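Local coordinates for protein deseasin MCP-01 (Pseudoalteromonas sp., PDB 3VV3) that hydrolyses peptide bonds as a subtilisin-family serine protease able to degrade collagen, at residues V168-W173 with M271-V276. Sequence-based numbering, arbitrary orientation.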
loop_
_atom_site.group_PDB
_atom_site.type_symbol
_atom_site.label_atom_id
_atom_site.label_comp_id
_atom_site.label_asym_id
_atom_site.label_seq_id
_atom_site.Cartn_x
_atom_site.Cartn_y
_atom_site.Cartn_z
ATOM N N VAL A 168 10.470 -10.798 -19.461
ATOM C CA VAL A 168 10.488 -10.215 -18.117
ATOM C C VAL A 168 9.072 -10.038 -17.601
ATOM O O VAL A 168 8.218 -9.486 -18.298
ATOM C CB VAL A 168 11.182 -8.832 -18.086
ATOM C CG1 VAL A 168 11.163 -8.271 -16.652
ATOM C CG2 VAL A 168 12.617 -8.917 -18.616
ATOM N N LEU A 169 8.821 -10.528 -16.388
ATOM C CA LEU A 169 7.549 -10.307 -15.713
ATOM C C LEU A 169 7.775 -9.529 -14.431
ATOM O O LEU A 169 8.675 -9.849 -13.642
ATOM C CB LEU A 169 6.864 -11.632 -15.372
ATOM C CG LEU A 169 6.426 -12.453 -16.572
ATOM C CD1 LEU A 169 5.865 -13.788 -16.091
ATOM C CD2 LEU A 169 5.394 -11.660 -17.375
ATOM N N ASN A 170 6.952 -8.507 -14.232
ATOM C CA ASN A 170 6.976 -7.732 -13.005
ATOM C C ASN A 170 5.861 -8.184 -12.071
ATOM O O ASN A 170 4.675 -8.146 -12.432
ATOM C CB ASN A 170 6.817 -6.249 -13.320
ATOM C CG ASN A 170 6.931 -5.390 -12.087
ATOM O OD1 ASN A 170 5.958 -5.190 -11.354
ATOM N ND2 ASN A 170 8.122 -4.898 -11.836
ATOM N N ASN A 171 6.239 -8.616 -10.871
ATOM C CA ASN A 171 5.278 -9.113 -9.897
ATOM C C ASN A 171 5.363 -8.362 -8.581
ATOM O O ASN A 171 5.990 -8.832 -7.625
ATOM C CB ASN A 171 5.481 -10.614 -9.686
ATOM C CG ASN A 171 5.378 -11.386 -10.983
ATOM O OD1 ASN A 171 6.385 -11.634 -11.661
ATOM N ND2 ASN A 171 4.160 -11.734 -11.359
ATOM N N SER A 172 4.752 -7.179 -8.564
ATOM C CA SER A 172 4.727 -6.312 -7.384
ATOM C C SER A 172 3.528 -6.650 -6.518
ATOM O O SER A 172 2.624 -5.829 -6.322
ATOM C CB SER A 172 4.673 -4.844 -7.806
ATOM O OG SER A 172 5.892 -4.452 -8.423
ATOM N N TRP A 173 3.519 -7.882 -6.026
ATOM C CA TRP A 173 2.423 -8.399 -5.225
ATOM C C TRP A 173 2.930 -9.562 -4.398
ATOM O O TRP A 173 3.990 -10.117 -4.679
ATOM C CB TRP A 173 1.238 -8.846 -6.101
ATOM C CG TRP A 173 1.575 -9.838 -7.206
ATOM C CD1 TRP A 173 1.959 -9.538 -8.486
ATOM C CD2 TRP A 173 1.525 -11.272 -7.131
ATOM N NE1 TRP A 173 2.164 -10.696 -9.203
ATOM C CE2 TRP A 173 1.902 -11.771 -8.395
ATOM C CE3 TRP A 173 1.203 -12.180 -6.118
ATOM C CZ2 TRP A 173 1.976 -13.136 -8.671
ATOM C CZ3 TRP A 173 1.269 -13.541 -6.398
ATOM C CH2 TRP A 173 1.656 -14.001 -7.659
ATOM N N MET A 271 7.617 -0.957 -5.556
ATOM C CA MET A 271 8.222 0.106 -6.368
ATOM C C MET A 271 9.667 -0.231 -6.737
ATOM O O MET A 271 10.187 0.228 -7.760
ATOM C CB MET A 271 8.169 1.450 -5.616
ATOM C CG MET A 271 6.788 2.115 -5.559
ATOM S SD MET A 271 5.542 1.225 -4.587
ATOM C CE MET A 271 4.466 0.665 -5.912
ATOM N N ALA A 272 10.319 -1.030 -5.897
ATOM C CA ALA A 272 11.684 -1.473 -6.170
ATOM C C ALA A 272 11.691 -2.480 -7.323
ATOM O O ALA A 272 12.551 -2.441 -8.205
ATOM C CB ALA A 272 12.300 -2.102 -4.908
ATOM N N THR A 273 10.719 -3.385 -7.298
ATOM C CA THR A 273 10.598 -4.441 -8.297
ATOM C C THR A 273 10.641 -3.938 -9.753
ATOM O O THR A 273 11.413 -4.470 -10.565
ATOM C CB THR A 273 9.343 -5.293 -7.984
ATOM O OG1 THR A 273 9.540 -5.921 -6.707
ATOM C CG2 THR A 273 9.099 -6.369 -9.031
ATOM N N PRO A 274 9.842 -2.909 -10.088
ATOM C CA PRO A 274 9.864 -2.414 -11.475
ATOM C C PRO A 274 11.149 -1.686 -11.885
ATOM O O PRO A 274 11.409 -1.608 -13.081
ATOM C CB PRO A 274 8.644 -1.477 -11.542
ATOM C CG PRO A 274 8.411 -1.064 -10.121
ATOM C CD PRO A 274 8.736 -2.308 -9.318
ATOM N N HIS A 275 11.942 -1.168 -10.946
ATOM C CA HIS A 275 13.266 -0.683 -11.344
ATOM C C HIS A 275 14.074 -1.855 -11.902
ATOM O O HIS A 275 14.763 -1.727 -12.924
ATOM C CB HIS A 275 14.017 -0.027 -10.177
ATOM C CG HIS A 275 13.460 1.304 -9.774
ATOM N ND1 HIS A 275 13.906 2.499 -10.306
ATOM C CD2 HIS A 275 12.478 1.626 -8.899
ATOM C CE1 HIS A 275 13.225 3.496 -9.770
ATOM N NE2 HIS A 275 12.353 2.991 -8.910
ATOM N N VAL A 276 13.973 -3.000 -11.225
ATOM C CA VAL A 276 14.695 -4.199 -11.646
ATOM C C VAL A 276 14.119 -4.804 -12.932
ATOM O O VAL A 276 14.873 -5.164 -13.850
ATOM C CB VAL A 276 14.751 -5.264 -10.524
ATOM C CG1 VAL A 276 15.445 -6.530 -11.028
ATOM C CG2 VAL A 276 15.479 -4.702 -9.304
#
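N170 drives its side-chain amide from the central parallel sheet of this subtilisin-like alpha/beta fold into helix 269-284, meeting T273 and P274. Strand 168-171 and the helical segment run almost antiparallel (172°), their axes 8.1 Å apart at closest approach. The tight part is small. CG of N170, anti to the backbone N (chi1 -176°), points toward the helix, and chi2 (-84°) turns the ND2 side of the amide to 3.1 Å from CA of P274 and 3.3 Å from the methyl CG2 of T273. ND2 also lies close to the P274 nitrogen, but that tertiary amide has no N-H and its lone pair, delocalised into the peptide bond, is a poor acceptor: this is van der Waals packing against the kink where the helix loses a backbone bond. T273 turns CG2 into the contact, while OG1, beside its own backbone N, bonds back to the carbonyl O of T269.

Contact thins toward both ends: the side chains of V168 and W173 do not reach the helical segment, and V168 packs instead on A277, A280 and L284 farther along the helix. All five touching residues are buried; the strand side comes partly into the open only at W173, beyond the contact. S172, centre of an inverse gamma turn just past the strand, also touches H105, which with D50 and S270 probably forms the catalytic triad. Its hydroxyl rests 3.6 Å from CB of T273 and 3.7 Å from CD of P274. S172 OG hydrogen-bonds to the carbonyl O of S270, while OD1 of N170, 3.0 Å from that OG, competes for its single proton.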